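Local structure of putative non-ribosomal peptide synthetase (Actinomadura parvosata subsp. kistnae, 6M7L) at residues Leu50-Arg55 with Leu394-Val399; Asp159-Asp164 with Pro310-Phe315; Ala246-Leu251 with Met401-Met406. The protein probably takes part in peptide assembly by a non-ribosomal peptide synthetase, through a condensation-type domain that here binds a chain of another protein. All blocks are in the same frame, centred on the assembly; numbering follows the deposited sequence.

Contact 1 (Leu50-Arg55 with Leu394-Val399); sequences LRLRGR and LRTSPV
R51 and S397 form a hydrogen-bonded antiparallel pair between strands 45-53 and 395-399, their backbones linked by R51 N to S397 O at 2.7 Å and S397 N to R51 O at 3.1 Å. A second such pair, R53 with R395, follows two residues on. Strand 395-399 belongs to the crossover that condensation domains send from the C-terminal lobe to the N-terminal one, and here it adds an edge strand to the N-terminal sheet.

The R51 side chain starts beside S397, its CB 3.5 Å from S397 OG, while CG passes the same hydroxyl more loosely. With CG anti to the backbone N (chi1 -179°) the chain starts extended, and a bend at chi3 (-116°) brings NH1 obliquely to V399 CG2 at 3.7 Å, while NE turns to the carboxylate of E141 and NH2 to E107. R53 and R395, on the same face, meet through CB atoms 3.9 Å apart. Their guanidinium planes lie 34° apart, edge near edge, a pairing of like charges probably eased by E141 on R53 and by an acidic side chain of the other protein on R395.

On the opposite face L52 CD2 lies 3.9 Å from T396 CG2, the two side chains pointing the same way, and L394 CD2 abuts the backbone of G54 and R55, 3.5 Å from G54 C.

On the leucine face, L50 packs on V162 and L394 on Y169 of helix 155-172; R51, on the arginine face, touches L110 and V399 touches L114 of helix 110-119, while strand 141-149 bonds along the far edge of 45-53.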
ATOM      1  N   LEU A  50       0.814 -17.410   2.063  1.00 55.28           N
ATOM      2  CA  LEU A  50       1.339 -16.543   3.111  1.00 51.78           C
ATOM      3  C   LEU A  50       2.120 -17.379   4.113  1.00 52.16           C
ATOM      4  O   LEU A  50       1.575 -18.320   4.698  1.00 61.51           O
ATOM      5  CB  LEU A  50       0.210 -15.797   3.826  1.00 50.79           C
ATOM      6  CG  LEU A  50      -0.589 -14.754   3.045  1.00 51.33           C
ATOM      7  CD1 LEU A  50      -1.650 -14.143   3.942  1.00 46.32           C
ATOM      8  CD2 LEU A  50       0.326 -13.681   2.489  1.00 54.74           C
ATOM      9  N   ARG A  51       3.386 -17.031   4.317  1.00 57.45           N
ATOM     10  CA  ARG A  51       4.156 -17.619   5.404  1.00 52.97           C
ATOM     11  C   ARG A  51       3.826 -16.883   6.697  1.00 53.00           C
ATOM     12  O   ARG A  51       3.930 -15.655   6.765  1.00 60.21           O
ATOM     13  CB  ARG A  51       5.653 -17.553   5.111  1.00 51.08           C
ATOM     14  CG  ARG A  51       6.509 -18.182   6.194  1.00 59.65           C
ATOM     15  CD  ARG A  51       7.868 -18.603   5.662  1.00 60.26           C
ATOM     16  NE  ARG A  51       8.042 -20.049   5.744  1.00 71.06           N
ATOM     17  CZ  ARG A  51       8.013 -20.869   4.699  1.00 59.51           C
ATOM     18  NH1 ARG A  51       7.833 -20.387   3.478  1.00 58.32           N
ATOM     19  NH2 ARG A  51       8.175 -22.171   4.876  1.00 60.25           N
ATOM     20  N   LEU A  52       3.406 -17.634   7.710  1.00 54.28           N
ATOM     21  CA  LEU A  52       2.956 -17.074   8.983  1.00 50.58           C
ATOM     22  C   LEU A  52       3.819 -17.659  10.095  1.00 59.61           C
ATOM     23  O   LEU A  52       3.569 -18.773  10.562  1.00 65.83           O
ATOM     24  CB  LEU A  52       1.479 -17.375   9.220  1.00 52.71           C
ATOM     25  CG  LEU A  52       0.497 -16.963   8.123  1.00 55.91           C
ATOM     26  CD1 LEU A  52      -0.888 -17.511   8.425  1.00 57.06           C
ATOM     27  CD2 LEU A  52       0.454 -15.451   7.976  1.00 54.77           C
ATOM     28  N   ARG A  53       4.828 -16.908  10.525  1.00 70.35           N
ATOM     29  CA  ARG A  53       5.681 -17.331  11.627  1.00 64.15           C
ATOM     30  C   ARG A  53       5.124 -16.786  12.936  1.00 65.31           C
ATOM     31  O   ARG A  53       4.894 -15.579  13.068  1.00 68.65           O
ATOM     32  CB  ARG A  53       7.118 -16.855  11.412  1.00 66.80           C
ATOM     33  CG  ARG A  53       7.618 -17.040   9.986  1.00 74.06           C
ATOM     34  CD  ARG A  53       9.117 -16.806   9.891  1.00 80.59           C
ATOM     35  NE  ARG A  53       9.873 -18.052   9.984  1.00 89.64           N
ATOM     36  CZ  ARG A  53      11.102 -18.145  10.482  1.00 84.51           C
ATOM     37  NH1 ARG A  53      11.711 -17.063  10.950  1.00 77.52           N
ATOM     38  NH2 ARG A  53      11.717 -19.320  10.524  1.00 75.49           N
ATOM     39  N   GLY A  54       4.898 -17.680  13.893  1.00 63.51           N
ATOM     40  CA  GLY A  54       4.334 -17.336  15.180  1.00 66.61           C
ATOM     41  C   GLY A  54       3.204 -18.266  15.559  1.00 67.84           C
ATOM     42  O   GLY A  54       2.803 -19.150  14.805  1.00 77.02           O
ATOM     43  N   ARG A  55       2.680 -18.050  16.765  1.00 74.43           N
ATOM     44  CA  ARG A  55       1.571 -18.856  17.266  1.00 74.04           C
ATOM     45  C   ARG A  55       0.284 -18.448  16.562  1.00 73.56           C
ATOM     46  O   ARG A  55      -0.268 -17.376  16.829  1.00 75.34           O
ATOM     47  CB  ARG A  55       1.439 -18.705  18.779  1.00 78.38           C
ATOM     48  CG  ARG A  55       2.276 -19.699  19.568  1.00 82.15           C
ATOM     49  CD  ARG A  55       1.658 -19.996  20.927  1.00 93.90           C
ATOM     50  NE  ARG A  55       2.298 -19.250  22.006  1.00 98.31           N
ATOM     51  CZ  ARG A  55       2.025 -19.427  23.295  1.00 95.85           C
ATOM     52  NH1 ARG A  55       1.121 -20.324  23.665  1.00 92.81           N
ATOM     53  NH2 ARG A  55       2.655 -18.708  24.214  1.00 91.50           N
ATOM     54  N   LEU A 394       1.387 -12.226  13.850  1.00 63.22           N
ATOM     55  CA  LEU A 394       2.157 -13.197  13.089  1.00 62.73           C
ATOM     56  C   LEU A 394       3.088 -12.480  12.125  1.00 57.66           C
ATOM     57  O   LEU A 394       2.699 -11.501  11.481  1.00 57.95           O
ATOM     58  CB  LEU A 394       1.236 -14.149  12.308  1.00 64.49           C
ATOM     59  CG  LEU A 394       0.294 -15.031  13.128  1.00 65.78           C
ATOM     60  CD1 LEU A 394      -0.785 -15.631  12.239  1.00 60.97           C
ATOM     61  CD2 LEU A 394       1.071 -16.126  13.843  1.00 60.39           C
ATOM     62  N   ARG A 395       4.321 -12.973  12.033  1.00 57.98           N
ATOM     63  CA  ARG A 395       5.269 -12.492  11.034  1.00 54.54           C
ATOM     64  C   ARG A 395       4.822 -12.985   9.662  1.00 62.01           C
ATOM     65  O   ARG A 395       4.905 -14.182   9.367  1.00 55.47           O
ATOM     66  CB  ARG A 395       6.674 -12.979  11.380  1.00 60.22           C
ATOM     67  CG  ARG A 395       7.771 -12.507  10.442  1.00 62.21           C
ATOM     68  CD  ARG A 395       9.144 -12.824  11.025  1.00 71.53           C
ATOM     69  NE  ARG A 395       9.435 -12.016  12.208  1.00 67.92           N
ATOM     70  CZ  ARG A 395      10.499 -12.183  12.990  1.00 69.17           C
ATOM     71  NH1 ARG A 395      11.379 -13.139  12.725  1.00 67.94           N
ATOM     72  NH2 ARG A 395      10.682 -11.396  14.043  1.00 66.89           N
ATOM     73  N   THR A 396       4.337 -12.069   8.828  1.00 56.56           N
ATOM     74  CA  THR A 396       3.700 -12.405   7.561  1.00 53.01           C
ATOM     75  C   THR A 396       4.627 -12.070   6.400  1.00 57.33           C
ATOM     76  O   THR A 396       5.191 -10.973   6.349  1.00 63.27           O
ATOM     77  CB  THR A 396       2.378 -11.650   7.401  1.00 54.70           C
ATOM     78  OG1 THR A 396       1.575 -11.828   8.576  1.00 60.03           O
ATOM     79  CG2 THR A 396       1.614 -12.160   6.186  1.00 62.70           C
ATOM     80  N   SER A 397       4.771 -13.011   5.464  1.00 58.81           N
ATOM     81  CA  SER A 397       5.566 -12.790   4.264  1.00 51.00           C
ATOM     82  C   SER A 397       5.033 -13.669   3.141  1.00 64.46           C
ATOM     83  O   SER A 397       4.588 -14.798   3.405  1.00 58.03           O
ATOM     84  CB  SER A 397       7.051 -13.085   4.499  1.00 47.64           C
ATOM     85  OG  SER A 397       7.253 -14.435   4.881  1.00 64.05           O
ATOM     86  N   PRO A 398       5.060 -13.194   1.897  1.00 63.70           N
ATOM     87  CA  PRO A 398       4.468 -13.966   0.798  1.00 58.09           C
ATOM     88  C   PRO A 398       5.357 -15.115   0.348  1.00 56.19           C
ATOM     89  O   PRO A 398       6.585 -15.007   0.313  1.00 57.25           O
ATOM     90  CB  PRO A 398       4.310 -12.923  -0.313  1.00 59.69           C
ATOM     91  CG  PRO A 398       5.395 -11.941  -0.048  1.00 63.49           C
ATOM     92  CD  PRO A 398       5.547 -11.876   1.451  1.00 52.40           C
ATOM     93  N   VAL A 399       4.715 -16.222  -0.003  1.00 60.43           N
ATOM     94  CA  VAL A 399       5.389 -17.404  -0.533  1.00 56.41           C
ATOM     95  C   VAL A 399       5.197 -17.411  -2.045  1.00 64.69           C
ATOM     96  O   VAL A 399       4.047 -17.365  -2.509  1.00 64.82           O
ATOM     97  CB  VAL A 399       4.840 -18.694   0.094  1.00 64.28           C
ATOM     98  CG1 VAL A 399       5.454 -19.922  -0.576  1.00 48.15           C
ATOM     99  CG2 VAL A 399       5.090 -18.702   1.595  1.00 56.30           C
TER

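Contact 2 (Asp159-Asp164 with Pro310-Phe315); sequences DVLVRD and PMVGPF
A buried meeting of V160 and L161 with P310 and V312 has no hydrogen bond across it: helix and irregular loop touch mostly methyl on methyl, with one methyl against a carbonyl oxygen. In the two-lobed fold of condensation domains, built like chloramphenicol acetyltransferase, helix 155-172 starts at the last position of the HHxxxDG-type motif, here degenerate, with R150 probably at the place of its second histidine. The loop 310-315 carries the MVGPF sequence, which probably corresponds to another recurrent motif of the family and comes from the C-terminal lobe.

V312 is the apolar centre on the loop side. Its CG2 touches two helix residues, V160 CG1 at 3.7 Å and L161 CD2 at 3.8 Å. V160 and V312 run alongside one another, pointing opposite ways, whereas L161 comes across V312 at a slant. V160 holds CG1 anti to its backbone N (chi1 172°), which carries this methyl both to V312 and to the carbonyl of P310, with CG1 to P310 O at 3.4 Å.

One turn further along the helix, D164 OD2 stays 4.0 Å from P310 O, two acceptors with no bond between them. The carboxylate is committed to other groups: OD2 takes R71 and H72, and OD1 takes R180, a basic surround that probably offsets the cost of burying it.

Beyond V312 the loop is fastened to the start of the same helix, G313 N bonding to S157 OG. P314 centres an inverse gamma turn that folds F315 back, laying one ring face under G313 C, 3.7 Å from the ring plane and offset toward the rim.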
ATOM      1  N   ASP A 159      -5.074  -8.804  -3.084  1.00 53.35           N
ATOM      2  CA  ASP A 159      -4.675  -7.818  -2.086  1.00 49.93           C
ATOM      3  C   ASP A 159      -5.822  -7.515  -1.129  1.00 50.44           C
ATOM      4  O   ASP A 159      -5.635  -7.488   0.093  1.00 52.63           O
ATOM      5  CB  ASP A 159      -4.195  -6.546  -2.785  1.00 54.38           C
ATOM      6  CG  ASP A 159      -3.855  -5.438  -1.814  1.00 52.22           C
ATOM      7  OD1 ASP A 159      -3.069  -5.683  -0.877  1.00 54.75           O
ATOM      8  OD2 ASP A 159      -4.370  -4.316  -1.995  1.00 57.19           O
ATOM      9  N   VAL A 160      -7.021  -7.291  -1.672  1.00 48.54           N
ATOM     10  CA  VAL A 160      -8.195  -7.051  -0.835  1.00 53.62           C
ATOM     11  C   VAL A 160      -8.478  -8.260   0.048  1.00 57.88           C
ATOM     12  O   VAL A 160      -8.826  -8.119   1.227  1.00 59.75           O
ATOM     13  CB  VAL A 160      -9.407  -6.696  -1.714  1.00 54.92           C
ATOM     14  CG1 VAL A 160     -10.678  -6.632  -0.876  1.00 51.49           C
ATOM     15  CG2 VAL A 160      -9.167  -5.377  -2.435  1.00 54.74           C
ATOM     16  N   LEU A 161      -8.330  -9.464  -0.510  1.00 56.54           N
ATOM     17  CA  LEU A 161      -8.536 -10.685   0.262  1.00 50.84           C
ATOM     18  C   LEU A 161      -7.638 -10.714   1.492  1.00 55.38           C
ATOM     19  O   LEU A 161      -8.112 -10.891   2.621  1.00 55.05           O
ATOM     20  CB  LEU A 161      -8.266 -11.903  -0.623  1.00 57.22           C
ATOM     21  CG  LEU A 161      -9.271 -13.053  -0.643  1.00 55.04           C
ATOM     22  CD1 LEU A 161      -9.815 -13.307   0.750  1.00 56.04           C
ATOM     23  CD2 LEU A 161     -10.392 -12.777  -1.633  1.00 57.04           C
ATOM     24  N   VAL A 162      -6.331 -10.533   1.289  1.00 54.20           N
ATOM     25  CA  VAL A 162      -5.373 -10.660   2.384  1.00 56.86           C
ATOM     26  C   VAL A 162      -5.560  -9.541   3.401  1.00 63.26           C
ATOM     27  O   VAL A 162      -5.520  -9.773   4.615  1.00 58.91           O
ATOM     28  CB  VAL A 162      -3.938 -10.687   1.827  1.00 51.72           C
ATOM     29  CG1 VAL A 162      -2.935 -10.834   2.955  1.00 53.80           C
ATOM     30  CG2 VAL A 162      -3.784 -11.814   0.815  1.00 48.56           C
ATOM     31  N   ARG A 163      -5.763  -8.310   2.926  1.00 58.06           N
ATOM     32  CA  ARG A 163      -5.948  -7.189   3.840  1.00 54.12           C
ATOM     33  C   ARG A 163      -7.187  -7.379   4.708  1.00 63.72           C
ATOM     34  O   ARG A 163      -7.148  -7.137   5.921  1.00 65.43           O
ATOM     35  CB  ARG A 163      -6.032  -5.882   3.052  1.00 52.74           C
ATOM     36  CG  ARG A 163      -4.680  -5.234   2.769  1.00 48.67           C
ATOM     37  CD  ARG A 163      -4.780  -4.280   1.594  1.00 51.61           C
ATOM     38  NE  ARG A 163      -6.122  -3.715   1.481  1.00 58.84           N
ATOM     39  CZ  ARG A 163      -6.654  -3.275   0.346  1.00 57.96           C
ATOM     40  NH1 ARG A 163      -5.958  -3.334  -0.781  1.00 49.10           N
ATOM     41  NH2 ARG A 163      -7.884  -2.780   0.334  1.00 63.78           N
ATOM     42  N   ASP A 164      -8.295  -7.825   4.110  1.00 61.50           N
ATOM     43  CA  ASP A 164      -9.508  -8.051   4.889  1.00 58.15           C
ATOM     44  C   ASP A 164      -9.391  -9.290   5.768  1.00 61.91           C
ATOM     45  O   ASP A 164     -10.022  -9.355   6.829  1.00 58.52           O
ATOM     46  CB  ASP A 164     -10.719  -8.162   3.964  1.00 56.60           C
ATOM     47  CG  ASP A 164     -11.059  -6.844   3.294  1.00 62.91           C
ATOM     48  OD1 ASP A 164     -10.317  -5.862   3.503  1.00 57.39           O
ATOM     49  OD2 ASP A 164     -12.071  -6.788   2.565  1.00 66.03           O
ATOM     50  N   PRO A 310     -12.593  -1.243  -2.300  1.00 64.81           N
ATOM     51  CA  PRO A 310     -12.356  -2.199  -1.208  1.00 65.97           C
ATOM     52  C   PRO A 310     -13.030  -3.556  -1.356  1.00 63.82           C
ATOM     53  O   PRO A 310     -13.064  -4.304  -0.373  1.00 66.95           O
ATOM     54  CB  PRO A 310     -12.945  -1.453  -0.007  1.00 60.58           C
ATOM     55  CG  PRO A 310     -14.144  -0.792  -0.588  1.00 59.96           C
ATOM     56  CD  PRO A 310     -13.762  -0.392  -2.000  1.00 60.29           C
ATOM     57  N   MET A 311     -13.561  -3.912  -2.523  1.00 60.93           N
ATOM     58  CA  MET A 311     -14.382  -5.106  -2.648  1.00 61.60           C
ATOM     59  C   MET A 311     -13.749  -6.133  -3.582  1.00 62.79           C
ATOM     60  O   MET A 311     -13.024  -5.790  -4.521  1.00 54.58           O
ATOM     61  CB  MET A 311     -15.795  -4.758  -3.136  1.00 57.46           C
ATOM     62  CG  MET A 311     -15.844  -3.969  -4.428  1.00 61.38           C
ATOM     63  SD  MET A 311     -17.534  -3.506  -4.856  1.00 64.00           S
ATOM     64  CE  MET A 311     -18.349  -5.096  -4.739  1.00 53.34           C
ATOM     65  N   VAL A 312     -14.038  -7.403  -3.297  1.00 58.87           N
ATOM     66  CA  VAL A 312     -13.601  -8.520  -4.124  1.00 55.84           C
ATOM     67  C   VAL A 312     -14.566  -8.683  -5.289  1.00 62.92           C
ATOM     68  O   VAL A 312     -15.782  -8.525  -5.132  1.00 70.00           O
ATOM     69  CB  VAL A 312     -13.521  -9.806  -3.278  1.00 56.04           C
ATOM     70  CG1 VAL A 312     -13.148 -11.004  -4.138  1.00 57.19           C
ATOM     71  CG2 VAL A 312     -12.532  -9.633  -2.136  1.00 47.18           C
ATOM     72  N   GLY A 313     -14.030  -8.990  -6.469  1.00 58.31           N
ATOM     73  CA  GLY A 313     -14.853  -9.221  -7.631  1.00 56.97           C
ATOM     74  C   GLY A 313     -14.047  -9.461  -8.891  1.00 60.17           C
ATOM     75  O   GLY A 313     -12.870  -9.102  -8.983  1.00 63.64           O
ATOM     76  N   PRO A 314     -14.667 -10.092  -9.890  1.00 64.35           N
ATOM     77  CA  PRO A 314     -14.016 -10.243 -11.205  1.00 61.97           C
ATOM     78  C   PRO A 314     -14.124  -8.965 -12.026  1.00 60.57           C
ATOM     79  O   PRO A 314     -14.853  -8.869 -13.019  1.00 68.52           O
ATOM     80  CB  PRO A 314     -14.790 -11.413 -11.820  1.00 66.26           C
ATOM     81  CG  PRO A 314     -16.155 -11.278 -11.246  1.00 56.46           C
ATOM     82  CD  PRO A 314     -15.960 -10.798  -9.833  1.00 57.53           C
ATOM     83  N   PHE A 315     -13.385  -7.942 -11.602  1.00 60.02           N
ATOM     84  CA  PHE A 315     -13.431  -6.639 -12.249  1.00 57.66           C
ATOM     85  C   PHE A 315     -12.411  -6.491 -13.369  1.00 64.70           C
ATOM     86  O   PHE A 315     -12.330  -5.413 -13.969  1.00 71.38           O
ATOM     87  CB  PHE A 315     -13.212  -5.525 -11.222  1.00 67.04           C
ATOM     88  CG  PHE A 315     -14.197  -5.530 -10.089  1.00 63.85           C
ATOM     89  CD1 PHE A 315     -15.543  -5.291 -10.318  1.00 59.32           C
ATOM     90  CD2 PHE A 315     -13.772  -5.747  -8.789  1.00 64.96           C
ATOM     91  CE1 PHE A 315     -16.448  -5.289  -9.272  1.00 62.66           C
ATOM     92  CE2 PHE A 315     -14.670  -5.742  -7.738  1.00 65.25           C
ATOM     93  CZ  PHE A 315     -16.010  -5.513  -7.980  1.00 67.57           C
TER

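Contact 3 (Ala246-Leu251 with Met401-Met406); sequences AGSVPL and MPEEAM
A246 and E403 make most of this contact, with S248 adding a polar end. Residues 246-251 open the edge strand of the C-terminal sheet in the two-lobed condensation-domain fold, and 401-406 is the irregular return of the crossover, coming back from the N-terminal sheet toward strand 410-418.

The small A246 side chain points into the bend of the loop. Its CB meets E404 O at 3.3 Å and the CB of E403 at 3.8 Å, and M406 CG closes in at 4.1 Å, so one methyl is met by three residues of the loop. E403 in turn lays its CB against A246 O at 3.2 Å, a carbon-oxygen approach and no hydrogen bond. From there the glutamate bends at chi2 (-73°), which brings CG past G247 C and carries the carboxylate onward along the strand to S248. V432 of the adjoining strand 424-434 lies against A246, S248 and E403 alike. An alanine in place of E403 would keep the CB contact with A246, but it would probably leave the S248 hydroxyl without its carboxylate partner and open a gap beside V432.

Both ends of the loop are tied down as well: P402 O accepts from R47 of the N-terminal sheet, and M406 bonds through its backbone to R244, just ahead of the edge strand.

The single hydrogen bond across the contact runs from S248 OG to E403 OE1 at 3.1 Å, reaching the oxygen on its anti side and 31° out of the carboxylate plane.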
ATOM      1  N   ALA A 246       1.676 -21.965 -17.273  1.00 60.61           N
ATOM      2  CA  ALA A 246       2.470 -20.829 -17.709  1.00 63.02           C
ATOM      3  C   ALA A 246       3.833 -20.866 -17.043  1.00 62.21           C
ATOM      4  O   ALA A 246       3.931 -21.036 -15.822  1.00 66.71           O
ATOM      5  CB  ALA A 246       1.762 -19.508 -17.388  1.00 61.74           C
ATOM      6  N   GLY A 247       4.884 -20.728 -17.851  1.00 59.31           N
ATOM      7  CA  GLY A 247       6.194 -20.376 -17.359  1.00 59.76           C
ATOM      8  C   GLY A 247       6.485 -18.912 -17.645  1.00 59.39           C
ATOM      9  O   GLY A 247       5.653 -18.168 -18.158  1.00 59.78           O
ATOM     10  N   SER A 248       7.703 -18.501 -17.305  1.00 60.72           N
ATOM     11  CA  SER A 248       8.125 -17.145 -17.616  1.00 56.50           C
ATOM     12  C   SER A 248       9.634 -17.110 -17.788  1.00 59.48           C
ATOM     13  O   SER A 248      10.370 -17.847 -17.124  1.00 51.60           O
ATOM     14  CB  SER A 248       7.694 -16.148 -16.533  1.00 50.02           C
ATOM     15  OG  SER A 248       8.519 -16.248 -15.389  1.00 59.56           O
ATOM     16  N   VAL A 249      10.084 -16.249 -18.694  1.00 58.96           N
ATOM     17  CA  VAL A 249      11.504 -15.970 -18.876  1.00 54.28           C
ATOM     18  C   VAL A 249      11.711 -14.477 -18.653  1.00 59.63           C
ATOM     19  O   VAL A 249      10.807 -13.677 -18.940  1.00 59.62           O
ATOM     20  CB  VAL A 249      11.993 -16.412 -20.263  1.00 58.10           C
ATOM     21  CG1 VAL A 249      11.830 -17.917 -20.426  1.00 69.54           C
ATOM     22  CG2 VAL A 249      11.248 -15.666 -21.359  1.00 58.64           C
ATOM     23  N   PRO A 250      12.857 -14.055 -18.128  1.00 58.40           N
ATOM     24  CA  PRO A 250      13.079 -12.625 -17.909  1.00 57.11           C
ATOM     25  C   PRO A 250      13.308 -11.890 -19.220  1.00 55.93           C
ATOM     26  O   PRO A 250      13.729 -12.462 -20.227  1.00 59.17           O
ATOM     27  CB  PRO A 250      14.331 -12.593 -17.025  1.00 52.37           C
ATOM     28  CG  PRO A 250      15.050 -13.856 -17.365  1.00 44.12           C
ATOM     29  CD  PRO A 250      13.983 -14.873 -17.648  1.00 50.55           C
ATOM     30  N   LEU A 251      13.011 -10.592 -19.195  1.00 61.95           N
ATOM     31  CA  LEU A 251      13.240  -9.715 -20.343  1.00 61.85           C
ATOM     32  C   LEU A 251      13.715  -8.369 -19.817  1.00 67.57           C
ATOM     33  O   LEU A 251      12.957  -7.657 -19.151  1.00 62.08           O
ATOM     34  CB  LEU A 251      11.977  -9.561 -21.192  1.00 58.48           C
ATOM     35  CG  LEU A 251      12.154  -8.848 -22.536  1.00 63.09           C
ATOM     36  CD1 LEU A 251      11.339  -9.534 -23.620  1.00 62.03           C
ATOM     37  CD2 LEU A 251      11.771  -7.380 -22.436  1.00 61.82           C
ATOM     38  N   MET A 401       4.569 -18.491  -5.817  1.00 69.48           N
ATOM     39  CA  MET A 401       3.865 -19.544  -6.526  1.00 68.30           C
ATOM     40  C   MET A 401       4.296 -19.533  -7.985  1.00 69.85           C
ATOM     41  O   MET A 401       4.809 -18.522  -8.480  1.00 71.53           O
ATOM     42  CB  MET A 401       2.344 -19.344  -6.437  1.00 65.51           C
ATOM     43  CG  MET A 401       1.781 -19.312  -5.027  1.00 60.76           C
ATOM     44  SD  MET A 401       1.331 -20.943  -4.410  1.00 63.35           S
ATOM     45  CE  MET A 401       0.259 -21.511  -5.728  1.00 61.53           C
ATOM     46  N   PRO A 402       4.114 -20.638  -8.706  1.00 70.27           N
ATOM     47  CA  PRO A 402       4.349 -20.614 -10.153  1.00 71.00           C
ATOM     48  C   PRO A 402       3.415 -19.627 -10.838  1.00 74.01           C
ATOM     49  O   PRO A 402       2.443 -19.136 -10.259  1.00 69.24           O
ATOM     50  CB  PRO A 402       4.068 -22.056 -10.587  1.00 66.02           C
ATOM     51  CG  PRO A 402       4.308 -22.868  -9.359  1.00 69.37           C
ATOM     52  CD  PRO A 402       3.849 -22.003  -8.215  1.00 78.24           C
ATOM     53  N   GLU A 403       3.732 -19.329 -12.098  1.00 74.79           N
ATOM     54  CA  GLU A 403       2.939 -18.377 -12.864  1.00 66.36           C
ATOM     55  C   GLU A 403       1.480 -18.811 -12.916  1.00 68.66           C
ATOM     56  O   GLU A 403       1.171 -20.004 -12.975  1.00 69.01           O
ATOM     57  CB  GLU A 403       3.497 -18.239 -14.282  1.00 66.00           C
ATOM     58  CG  GLU A 403       4.876 -17.603 -14.361  1.00 66.75           C
ATOM     59  CD  GLU A 403       4.856 -16.112 -14.081  1.00 60.83           C
ATOM     60  OE1 GLU A 403       5.943 -15.533 -13.879  1.00 67.86           O
ATOM     61  OE2 GLU A 403       3.756 -15.517 -14.066  1.00 64.79           O
ATOM     62  N   GLU A 404       0.581 -17.829 -12.881  1.00 64.17           N
ATOM     63  CA  GLU A 404      -0.847 -18.111 -12.888  1.00 65.55           C
ATOM     64  C   GLU A 404      -1.250 -18.848 -14.159  1.00 68.09           C
ATOM     65  O   GLU A 404      -0.653 -18.674 -15.225  1.00 69.31           O
ATOM     66  CB  GLU A 404      -1.647 -16.813 -12.771  1.00 65.29           C
ATOM     67  CG  GLU A 404      -1.766 -16.276 -11.359  1.00 72.39           C
ATOM     68  CD  GLU A 404      -2.268 -14.848 -11.323  1.00 88.41           C
ATOM     69  OE1 GLU A 404      -2.106 -14.136 -12.338  1.00 90.54           O
ATOM     70  OE2 GLU A 404      -2.824 -14.436 -10.283  1.00 88.06           O
ATOM     71  N   ALA A 405      -2.272 -19.691 -14.031  1.00 67.09           N
ATOM     72  CA  ALA A 405      -2.861 -20.325 -15.200  1.00 58.90           C
ATOM     73  C   ALA A 405      -3.454 -19.262 -16.112  1.00 57.65           C
ATOM     74  O   ALA A 405      -4.120 -18.331 -15.648  1.00 64.19           O
ATOM     75  CB  ALA A 405      -3.933 -21.331 -14.777  1.00 51.68           C
ATOM     76  N   MET A 406      -3.199 -19.389 -17.410  1.00 54.95           N
ATOM     77  CA  MET A 406      -3.673 -18.405 -18.369  1.00 58.90           C
ATOM     78  C   MET A 406      -4.082 -19.099 -19.657  1.00 55.47           C
ATOM     79  O   MET A 406      -3.651 -20.217 -19.951  1.00 57.05           O
ATOM     80  CB  MET A 406      -2.609 -17.337 -18.661  1.00 57.64           C
ATOM     81  CG  MET A 406      -1.394 -17.850 -19.416  1.00 50.39           C
ATOM     82  SD  MET A 406      -0.262 -16.512 -19.831  1.00 51.05           S
ATOM     83  CE  MET A 406       0.870 -17.340 -20.937  1.00 52.62           C
TER

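In the fold
Contacts 1 and 3 share one crossover: residues 394-399 extend the N-terminal sheet, and 401-406 lead back to the C-terminal sheet, their contact centres 24 Å apart. Contact 2 links the lobes at another place, its centre about 19 Å from that of contact 1 and 22 Å from that of contact 3. Helix 155-172 couples contacts 1 and 2, L50 CD1 resting on V162 CG1 at 3.7 Å, whereas contacts 2 and 3 stay about 9 Å apart at their nearest atoms. R150 and D154, of what is probably a degenerate HHxxxDG-type motif, reach weakly to E404 of contact 3 and F315 of contact 2.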